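Local coordinates for protein mialostatin (Ixodes ricinus, PDB 6ZTK) that inhibits cysteine cathepsins of the tick midgut and of the host, and so restrains the digestion of blood proteins, at residues T63-L68 with K83-Q88; S89-E94 with K101-P106; E59-V64 with S95-S100. All blocks are in the same frame, centred on the assembly; numbering follows the deposited sequence. Where two conformers were deposited one is given.

Contact 1: T63-L68 with K83-Q88; sequences TVLELL and KFTTTQ
Thr63 and Thr87 face each other as an antiparallel hydrogen-bonded pair. Thr63 N meets Thr87 O at 2.9 Å, and Thr87 N returns the bond to Thr63 O. One step on, Val64 lies across from Thr86 as a non-hydrogen-bonded pair, and the CA of Thr86 adds a CA-H...O contact to Thr63 O at 3.1 Å. The tight regularity then breaks: one residue more is spent between Val64 and Leu67 than between Phe84 and Thr86, a beta bulge that turns the chain at Leu65. Here Leu65 N reaches Thr85 O at 2.9 Å from well above the carbonyl plane, whereas Glu66 O takes the N-H of Thr85. The side chain of this bulge residue lies over the methyl of Thr87, Leu65 CG to Thr87 CG2 at 3.8 Å.

On one face Val64, Leu67 and Phe84 pack as apolar neighbours. Val64 CG1 and Leu67 CD1 each lie 4.1 Å from Phe84 CB, while the Phe84 ring, with CG between backbone N and carbonyl carbon (chi1 51°), points away from segment 63-68; Val64 CG2 and Leu67 CD1 approach it obliquely.

The face of Thr63, Glu66, Thr85 and Thr87 is looser and wetter toward Glu66. Thr85 OG1 receives a weak, bent bond from Glu66 N, and a water links that hydroxyl, 2.8 Å away, to Glu66 OE1 on its extended, exposed chain. Beyond, Leu68 N bonds to Lys83 O at 2.8 Å, and Leu68 CD1 lies 4.0 Å from Thr85 CG2.

This is a worked case of a hairpin bent to wrap a helix, as in the cystatin fold: His48 and Val51 of helix 41-52 pack on Val64, and Phe43 on Leu67, while strand 113-122 flanks strand 78-92 on its far side.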
loop_
_atom_site.group_PDB
_atom_site.type_symbol
_atom_site.label_atom_id
_atom_site.label_comp_id
_atom_site.label_asym_id
_atom_site.label_seq_id
_atom_site.Cartn_x
_atom_site.Cartn_y
_atom_site.Cartn_z
ATOM N N THR A 63 -1.648 6.556 4.667
ATOM C CA THR A 63 -0.736 6.724 3.561
ATOM C C THR A 63 0.560 5.967 3.848
ATOM O O THR A 63 0.738 5.526 4.990
ATOM C CB THR A 63 -0.501 8.211 3.216
ATOM O OG1 THR A 63 0.175 8.288 1.972
ATOM C CG2 THR A 63 0.294 8.954 4.272
ATOM N N VAL A 64 1.311 5.736 2.811
ATOM C CA VAL A 64 2.602 4.983 2.868
ATOM C C VAL A 64 3.713 5.911 3.340
ATOM O O VAL A 64 3.905 7.014 2.707
ATOM C CB VAL A 64 2.963 4.370 1.527
ATOM C CG1 VAL A 64 4.222 3.539 1.662
ATOM C CG2 VAL A 64 1.854 3.502 0.959
ATOM N N LEU A 65 4.456 5.468 4.354
ATOM C CA LEU A 65 5.737 6.165 4.710
ATOM C C LEU A 65 6.917 5.559 3.979
ATOM O O LEU A 65 7.655 6.290 3.267
ATOM C CB LEU A 65 5.952 6.102 6.208
ATOM C CG LEU A 65 5.046 6.949 7.068
ATOM C CD1 LEU A 65 5.259 6.655 8.540
ATOM C CD2 LEU A 65 5.273 8.451 6.779
ATOM N N GLU A 66 7.098 4.250 4.035
ATOM C CA GLU A 66 8.254 3.610 3.404
ATOM C C GLU A 66 7.851 2.229 2.868
ATOM O O GLU A 66 7.238 1.455 3.633
ATOM C CB GLU A 66 9.370 3.460 4.429
ATOM C CG GLU A 66 10.636 2.889 3.884
ATOM C CD GLU A 66 11.782 2.850 4.890
ATOM O OE1 GLU A 66 11.554 3.173 6.079
ATOM O OE2 GLU A 66 12.877 2.380 4.499
ATOM N N LEU A 67 8.268 1.947 1.644
ATOM C CA LEU A 67 8.193 0.566 1.108
ATOM C C LEU A 67 9.429 -0.154 1.595
ATOM O O LEU A 67 10.587 0.248 1.250
ATOM C CB LEU A 67 8.053 0.611 -0.405
ATOM C CG LEU A 67 7.952 -0.734 -1.102
ATOM C CD1 LEU A 67 6.744 -1.540 -0.631
ATOM C CD2 LEU A 67 7.869 -0.538 -2.601
ATOM N N LEU A 68 9.230 -1.204 2.346
ATOM C CA LEU A 68 10.336 -1.968 2.958
ATOM C C LEU A 68 10.787 -3.112 2.091
ATOM O O LEU A 68 11.992 -3.420 2.084
ATOM C CB LEU A 68 9.910 -2.496 4.312
ATOM C CG LEU A 68 9.512 -1.462 5.352
ATOM C CD1 LEU A 68 8.943 -2.143 6.562
ATOM C CD2 LEU A 68 10.707 -0.594 5.764
ATOM N N LYS A 83 5.580 -5.018 1.534
ATOM C CA LYS A 83 5.630 -4.736 2.976
ATOM C C LYS A 83 6.025 -3.288 3.189
ATOM O O LYS A 83 7.004 -2.888 2.588
ATOM C CB LYS A 83 6.635 -5.640 3.682
ATOM C CG LYS A 83 6.680 -5.416 5.186
ATOM C CD LYS A 83 7.817 -6.252 5.806
ATOM C CE LYS A 83 7.925 -6.001 7.294
ATOM N NZ LYS A 83 9.065 -6.779 7.860
ATOM N N PHE A 84 5.195 -2.530 3.870
ATOM C CA PHE A 84 5.405 -1.081 3.954
ATOM C C PHE A 84 4.862 -0.538 5.245
ATOM O O PHE A 84 3.934 -1.091 5.840
ATOM C CB PHE A 84 4.745 -0.416 2.735
ATOM C CG PHE A 84 3.319 -0.804 2.490
ATOM C CD1 PHE A 84 2.246 -0.120 3.055
ATOM C CD2 PHE A 84 3.082 -1.892 1.703
ATOM C CE1 PHE A 84 0.935 -0.522 2.860
ATOM C CE2 PHE A 84 1.785 -2.320 1.517
ATOM C CZ PHE A 84 0.712 -1.631 2.089
ATOM N N THR A 85 5.420 0.568 5.707
ATOM C CA THR A 85 4.891 1.267 6.883
ATOM C C THR A 85 3.827 2.289 6.474
ATOM O O THR A 85 3.940 2.852 5.361
ATOM C CB THR A 85 6.029 1.944 7.684
ATOM O OG1 THR A 85 6.735 2.791 6.782
ATOM C CG2 THR A 85 6.926 0.906 8.284
ATOM N N THR A 86 2.855 2.519 7.317
ATOM C CA THR A 86 1.769 3.474 7.091
ATOM C C THR A 86 1.630 4.418 8.296
ATOM O O THR A 86 2.074 4.084 9.421
ATOM C CB THR A 86 0.415 2.814 6.766
ATOM O OG1 THR A 86 -0.077 2.103 7.901
ATOM C CG2 THR A 86 0.558 1.898 5.571
ATOM N N THR A 87 0.893 5.487 8.092
ATOM C CA THR A 87 0.466 6.416 9.153
ATOM C C THR A 87 -0.807 7.096 8.652
ATOM O O THR A 87 -1.064 7.026 7.443
ATOM C CB THR A 87 1.606 7.411 9.434
ATOM O OG1 THR A 87 1.392 7.992 10.736
ATOM C CG2 THR A 87 1.799 8.401 8.339
ATOM N N GLN A 88 -1.546 7.698 9.572
ATOM C CA GLN A 88 -2.802 8.382 9.219
ATOM C C GLN A 88 -2.482 9.512 8.250
ATOM O O GLN A 88 -1.527 10.314 8.507
ATOM C CB GLN A 88 -3.475 8.885 10.489
ATOM C CG GLN A 88 -4.869 9.442 10.276
ATOM C CD GLN A 88 -5.474 9.848 11.605
ATOM O OE1 GLN A 88 -5.885 8.984 12.402
ATOM N NE2 GLN A 88 -5.503 11.139 11.846
HETATM O O HOH W 1 9.188 3.519 7.888
#

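Contact 2: S89-E94 with K101-P106; sequences STCKIE and KELCQP. With SO4 (sulfate ion), chain D.
Cys91 and Cys104 are joined by a disulfide that staples the end of strand 78-92 to the loop after it, one of the two disulfides that mialostatin carries, as secreted cystatins of its family do. The covalent link comes first. Cys91 SG and Cys104 SG are 2.1 Å apart and the torsion about the S-S bond is -90°, the relaxed value, so the bridge closes without evident strain. In both cysteines SG sits beside the backbone N and opposite the carbonyl carbon (chi1 -76° and -56°), which turns the sulfurs toward each other. Leu103 CG rests against Cys91 SG at 3.9 Å, adding apolar cover.

Backbone hydrogen bonding is sparse by comparison. Thr90 N donates to Gln105 O at 3.0 Å, and the same carbonyl receives a CA-H...O contact from Ser89, bridging Ser89 and Pro106 where the chain turns its corner at Thr90. Cys104 is the centre of an inverse gamma turn, with a weak bond from Gln105 N to Leu103 O.

Polar side chains tidy the turns. Ser89 OG accepts the N-H of Cys91 at 3.0 Å, an ST turn closed on the cysteine two residues on, while also bonding to Tyr61 O. Gln105 NE2 folds back to Lys101 O and Glu102 O through weak bonds.

Solvent and an ion add the last links. A sulfate, probably from the crystallisation liquor, is held by His48 NE2 and through a weak bond from Lys101 NZ. Beyond the Cys91 sulfur, one water spans the two segments, lying 2.7 Å from Thr90 OG1 and donating to Leu103 O at 3.0 Å.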
loop_
_atom_site.group_PDB
_atom_site.type_symbol
_atom_site.label_atom_id
_atom_site.label_comp_id
_atom_site.label_asym_id
_atom_site.label_seq_id
_atom_site.Cartn_x
_atom_site.Cartn_y
_atom_site.Cartn_z
ATOM N N SER A 89 -3.244 9.632 7.156
ATOM C CA SER A 89 -3.119 10.776 6.228
ATOM C C SER A 89 -4.085 11.875 6.683
ATOM O O SER A 89 -4.894 11.663 7.574
ATOM C CB SER A 89 -3.403 10.454 4.778
ATOM O OG SER A 89 -4.818 10.448 4.519
ATOM N N THR A 90 -3.979 13.005 6.009
ATOM C CA THR A 90 -4.900 14.153 6.240
ATOM C C THR A 90 -6.168 14.059 5.412
ATOM O O THR A 90 -6.978 14.999 5.520
ATOM C CB THR A 90 -4.167 15.454 5.926
ATOM O OG1 THR A 90 -3.740 15.437 4.573
ATOM C CG2 THR A 90 -3.009 15.641 6.888
ATOM N N CYS A 91 -6.334 13.045 4.583
ATOM C CA CYS A 91 -7.515 12.917 3.684
ATOM C C CYS A 91 -8.661 12.212 4.426
ATOM O O CYS A 91 -8.538 11.006 4.774
ATOM C CB CYS A 91 -7.231 12.103 2.458
ATOM S SG CYS A 91 -6.272 12.952 1.178
ATOM N N LYS A 92 -9.793 12.897 4.641
ATOM C CA LYS A 92 -11.003 12.269 5.202
ATOM C C LYS A 92 -11.659 11.445 4.087
ATOM O O LYS A 92 -11.920 11.947 3.009
ATOM C CB LYS A 92 -11.986 13.327 5.715
ATOM C CG LYS A 92 -11.512 13.969 6.982
ATOM C CD LYS A 92 -12.424 15.059 7.450
ATOM C CE LYS A 92 -11.929 15.671 8.740
ATOM N NZ LYS A 92 -12.842 16.767 9.138
ATOM N N ILE A 93 -11.951 10.187 4.366
ATOM C CA ILE A 93 -12.522 9.296 3.313
ATOM C C ILE A 93 -13.920 9.789 2.845
ATOM O O ILE A 93 -14.217 9.726 1.668
ATOM C CB ILE A 93 -12.614 7.901 3.931
ATOM C CG1 ILE A 93 -11.223 7.338 4.199
ATOM C CG2 ILE A 93 -13.453 6.954 3.064
ATOM C CD1 ILE A 93 -11.194 6.204 5.200
ATOM N N GLU A 94 -14.731 10.216 3.798
ATOM C CA GLU A 94 -16.154 10.556 3.524
ATOM C C GLU A 94 -16.278 11.987 2.976
ATOM O O GLU A 94 -17.379 12.520 2.959
ATOM C CB GLU A 94 -16.974 10.340 4.787
ATOM C CG GLU A 94 -17.060 8.889 5.228
ATOM C CD GLU A 94 -17.389 8.741 6.706
ATOM O OE1 GLU A 94 -16.455 8.857 7.562
ATOM O OE2 GLU A 94 -18.584 8.561 7.044
ATOM N N LYS A 101 -1.128 10.091 -3.385
ATOM C CA LYS A 101 0.084 10.310 -2.580
ATOM C C LYS A 101 0.257 11.831 -2.352
ATOM O O LYS A 101 0.555 12.233 -1.230
ATOM C CB LYS A 101 1.317 9.758 -3.323
ATOM C CG LYS A 101 2.660 10.193 -2.733
ATOM C CD LYS A 101 3.852 9.586 -3.438
ATOM C CE LYS A 101 5.182 10.152 -2.981
ATOM N NZ LYS A 101 6.250 9.896 -3.981
ATOM N N GLU A 102 0.120 12.584 -3.394
ATOM C CA GLU A 102 0.359 14.068 -3.276
ATOM C C GLU A 102 -0.623 14.739 -2.273
ATOM O O GLU A 102 -0.238 15.557 -1.351
ATOM C CB GLU A 102 0.174 14.693 -4.659
ATOM C CG GLU A 102 0.944 13.969 -5.741
ATOM C CD GLU A 102 0.065 13.211 -6.730
ATOM O OE1 GLU A 102 -0.259 12.012 -6.512
ATOM O OE2 GLU A 102 -0.339 13.856 -7.726
ATOM N N LEU A 103 -1.906 14.410 -2.392
ATOM C CA LEU A 103 -2.899 15.086 -1.530
ATOM C C LEU A 103 -2.931 14.491 -0.116
ATOM O O LEU A 103 -3.063 15.210 0.883
ATOM C CB LEU A 103 -4.249 14.937 -2.210
ATOM C CG LEU A 103 -5.386 15.655 -1.526
ATOM C CD1 LEU A 103 -5.088 17.170 -1.481
ATOM C CD2 LEU A 103 -6.677 15.376 -2.213
ATOM N N CYS A 104 -2.847 13.153 -0.027
ATOM C CA CYS A 104 -3.062 12.474 1.250
ATOM C C CYS A 104 -1.744 12.350 1.994
ATOM O O CYS A 104 -1.223 11.238 2.163
ATOM C CB CYS A 104 -3.745 11.151 1.034
ATOM S SG CYS A 104 -5.317 11.368 0.138
ATOM N N GLN A 105 -1.165 13.489 2.361
ATOM C CA GLN A 105 0.113 13.483 3.100
ATOM C C GLN A 105 -0.057 12.945 4.492
ATOM O O GLN A 105 -1.112 12.995 5.098
ATOM C CB GLN A 105 0.657 14.922 3.185
ATOM C CG GLN A 105 1.068 15.408 1.815
ATOM C CD GLN A 105 2.352 14.778 1.352
ATOM O OE1 GLN A 105 3.349 14.835 2.069
ATOM N NE2 GLN A 105 2.333 14.125 0.204
ATOM N N PRO A 106 1.046 12.460 5.138
ATOM C CA PRO A 106 0.958 12.028 6.517
ATOM C C PRO A 106 0.581 13.164 7.462
ATOM O O PRO A 106 1.186 14.282 7.281
ATOM C CB PRO A 106 2.391 11.583 6.858
ATOM C CG PRO A 106 3.076 11.467 5.607
ATOM C CD PRO A 106 2.383 12.303 4.564
HETATM S S SO4 D . 6.340 6.770 -1.339
HETATM O O1 SO4 D . 5.229 6.937 -0.429
HETATM O O2 SO4 D . 7.032 5.525 -1.064
HETATM O O3 SO4 D . 7.244 7.875 -1.144
HETATM O O4 SO4 D . 5.878 6.769 -2.713
HETATM O O HOH W 2 -5.322 16.164 2.532
#

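Contact 3: E59-V64 with S95-S100; sequences EYYDTV and SGVEYS. Unlike the reference sequence in segment 95-100: Ser95 (reference Thr).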
loop_
_atom_site.group_PDB
_atom_site.type_symbol
_atom_site.label_atom_id
_atom_site.label_comp_id
_atom_site.label_asym_id
_atom_site.label_seq_id
_atom_site.Cartn_x
_atom_site.Cartn_y
_atom_site.Cartn_z
ATOM N N GLU A 59 -11.659 7.079 9.727
ATOM C CA GLU A 59 -12.126 8.404 9.260
ATOM C C GLU A 59 -11.222 8.894 8.148
ATOM O O GLU A 59 -11.684 9.466 7.146
ATOM C CB GLU A 59 -12.115 9.386 10.430
ATOM C CG GLU A 59 -12.328 10.807 9.962
ATOM C CD GLU A 59 -12.466 11.849 11.048
ATOM O OE1 GLU A 59 -12.122 11.529 12.194
ATOM O OE2 GLU A 59 -12.896 12.952 10.695
ATOM N N TYR A 60 -9.924 8.665 8.302
ATOM C CA TYR A 60 -8.899 9.113 7.360
ATOM C C TYR A 60 -8.286 7.951 6.586
ATOM O O TYR A 60 -8.062 6.874 7.187
ATOM C CB TYR A 60 -7.752 9.870 8.061
ATOM C CG TYR A 60 -8.160 11.120 8.781
ATOM C CD1 TYR A 60 -8.577 11.102 10.101
ATOM C CD2 TYR A 60 -8.116 12.304 8.102
ATOM C CE1 TYR A 60 -8.943 12.272 10.748
ATOM C CE2 TYR A 60 -8.478 13.490 8.742
ATOM C CZ TYR A 60 -8.881 13.465 10.058
ATOM O OH TYR A 60 -9.225 14.661 10.655
ATOM N N TYR A 61 -7.981 8.157 5.300
ATOM C CA TYR A 61 -7.053 7.251 4.610
ATOM C C TYR A 61 -5.736 7.142 5.390
ATOM O O TYR A 61 -5.226 8.170 5.889
ATOM C CB TYR A 61 -6.781 7.634 3.161
ATOM C CG TYR A 61 -7.946 7.424 2.234
ATOM C CD1 TYR A 61 -8.294 6.159 1.806
ATOM C CD2 TYR A 61 -8.657 8.502 1.759
ATOM C CE1 TYR A 61 -9.353 5.971 0.913
ATOM C CE2 TYR A 61 -9.708 8.351 0.879
ATOM C CZ TYR A 61 -10.067 7.067 0.470
ATOM O OH TYR A 61 -11.145 6.899 -0.384
ATOM N N ASP A 62 -5.185 5.927 5.463
ATOM C CA ASP A 62 -3.724 5.837 5.706
ATOM C C ASP A 62 -2.962 6.314 4.487
ATOM O O ASP A 62 -3.470 6.326 3.330
ATOM C CB ASP A 62 -3.342 4.412 6.094
ATOM C CG ASP A 62 -3.852 4.096 7.455
ATOM O OD1 ASP A 62 -3.880 5.016 8.344
ATOM O OD2 ASP A 62 -4.329 2.907 7.576
ATOM N N THR A 63 -1.648 6.556 4.667
ATOM C CA THR A 63 -0.736 6.724 3.561
ATOM C C THR A 63 0.560 5.967 3.848
ATOM O O THR A 63 0.738 5.526 4.990
ATOM C CB THR A 63 -0.501 8.211 3.216
ATOM O OG1 THR A 63 0.175 8.288 1.972
ATOM C CG2 THR A 63 0.294 8.954 4.272
ATOM N N VAL A 64 1.311 5.736 2.811
ATOM C CA VAL A 64 2.602 4.983 2.868
ATOM C C VAL A 64 3.713 5.911 3.340
ATOM O O VAL A 64 3.905 7.014 2.707
ATOM C CB VAL A 64 2.963 4.370 1.527
ATOM C CG1 VAL A 64 4.222 3.539 1.662
ATOM C CG2 VAL A 64 1.854 3.502 0.959
ATOM N N SER A 95 -15.190 12.667 2.663
ATOM C CA SER A 95 -15.257 13.943 1.892
ATOM C C SER A 95 -15.491 13.732 0.395
ATOM O O SER A 95 -15.570 14.743 -0.410
ATOM C CB SER A 95 -13.982 14.690 2.105
ATOM O OG SER A 95 -12.970 13.959 1.454
ATOM N N GLY A 96 -15.490 12.497 -0.091
ATOM C CA GLY A 96 -15.622 12.252 -1.524
ATOM C C GLY A 96 -14.276 12.478 -2.232
ATOM O O GLY A 96 -14.290 12.584 -3.396
ATOM N N VAL A 97 -13.195 12.672 -1.469
ATOM C CA VAL A 97 -11.827 12.915 -2.024
ATOM C C VAL A 97 -11.332 11.633 -2.702
ATOM O O VAL A 97 -11.481 10.599 -2.150
ATOM C CB VAL A 97 -10.829 13.382 -0.935
ATOM C CG1 VAL A 97 -10.403 12.288 0.050
ATOM C CG2 VAL A 97 -9.590 13.979 -1.562
ATOM N N GLU A 98 -10.728 11.751 -3.880
ATOM C CA GLU A 98 -9.937 10.663 -4.498
ATOM C C GLU A 98 -8.599 10.556 -3.750
ATOM O O GLU A 98 -7.901 11.597 -3.624
ATOM C CB GLU A 98 -9.753 11.051 -5.969
ATOM C CG GLU A 98 -9.088 10.019 -6.849
ATOM C CD GLU A 98 -8.738 10.539 -8.247
ATOM O OE1 GLU A 98 -9.292 11.591 -8.674
ATOM O OE2 GLU A 98 -7.892 9.909 -8.909
ATOM N N TYR A 99 -8.179 9.350 -3.317
ATOM C CA TYR A 99 -6.849 9.186 -2.680
ATOM C C TYR A 99 -5.795 9.496 -3.740
ATOM O O TYR A 99 -5.880 8.962 -4.867
ATOM C CB TYR A 99 -6.642 7.764 -2.132
ATOM C CG TYR A 99 -5.268 7.546 -1.542
ATOM C CD1 TYR A 99 -4.191 7.234 -2.362
ATOM C CD2 TYR A 99 -5.038 7.728 -0.191
ATOM C CE1 TYR A 99 -2.904 7.118 -1.862
ATOM C CE2 TYR A 99 -3.754 7.646 0.319
ATOM C CZ TYR A 99 -2.695 7.350 -0.515
ATOM O OH TYR A 99 -1.433 7.228 -0.013
ATOM N N SER A 100 -4.763 10.233 -3.346
ATOM C CA SER A 100 -3.465 10.328 -4.059
ATOM C C SER A 100 -2.351 10.562 -3.048
ATOM O O SER A 100 -2.608 11.073 -1.936
ATOM C CB SER A 100 -3.504 11.436 -5.116
ATOM O OG SER A 100 -3.410 12.708 -4.487
HETATM O O HOH W 3 -12.769 8.997 -0.611
#
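An edge-to-face (T-shaped) tyrosine pair, Tyr61 with Tyr99, fastens the loop after strand 78-92 onto the beginning of strand 60-74. The edge of Tyr99 is turned to the face of Tyr61, with the centroids 5.6 Å apart and the planes at 72°. Its CD2 does the nearest touching, 3.8 Å from both CB and CG of Tyr61. The same face also takes the CB of Tyr99, which stands 4.2 Å above the ring centre and only 6° from the normal, a CH-pi contact. Tyr99 thus gives Tyr61 both its methylene and its ring edge. The edge of Tyr61 is used as well, since Val97 CG1 lies near the ring plane, 4.1 Å from CE2.

Because CG of Tyr99 stands opposite the backbone N (chi1 177°), the ring reaches across strand 60-64 and carries its hydroxyl to Thr63, OH to OG1 at 2.8 Å. The two side chains meet at about a right angle. His48 ND1, on helix 41-52, is hydrogen-bonded to the same hydroxyl, so strand, loop and helix converge on one oxygen. On the way the ring passes Asp62 O, with CE2 3.3 Å away; this buried carbonyl has no hydrogen-bonding partner in the model. The Asp62 carboxylate, on the other hand, forms a salt bridge with Arg58.

At the outer end a water joins the segments, taking the proton of Tyr61 OH at 2.7 Å and giving one to Val97 O.

The general lesson is that aromatic side chains can help to hold a loop lacking regular structure against a strand, here adding to the Cys91-Cys104 disulfide. The Tyr99 hydroxyl lies between Thr63 OG1 and His48 ND1, which compete for its proton and probably keep the far end of the ring from swinging.

Overall arrangement
Read from the N terminus, the chain leaves helix 41-52 and enters strand 60-74, whose beginning opens contact 3 and, sharing Thr63 and Val64, also contact 1. Contact 1 closes first, as the hairpin returns along strand 78-92; that hairpin lies within the longer loop from 59-64 to 95-100, both starting from the same stretch. Contact 2 then opens at the end of the strand; the loop beyond closes contact 3 with 95-100 and only afterwards contact 2 with 101-106, so contacts 2 and 3 cross, whereas 1 and 2 follow in series. Together they tie the hairpin of the sheet to the disulfide-closed loop leading to strand 113-122.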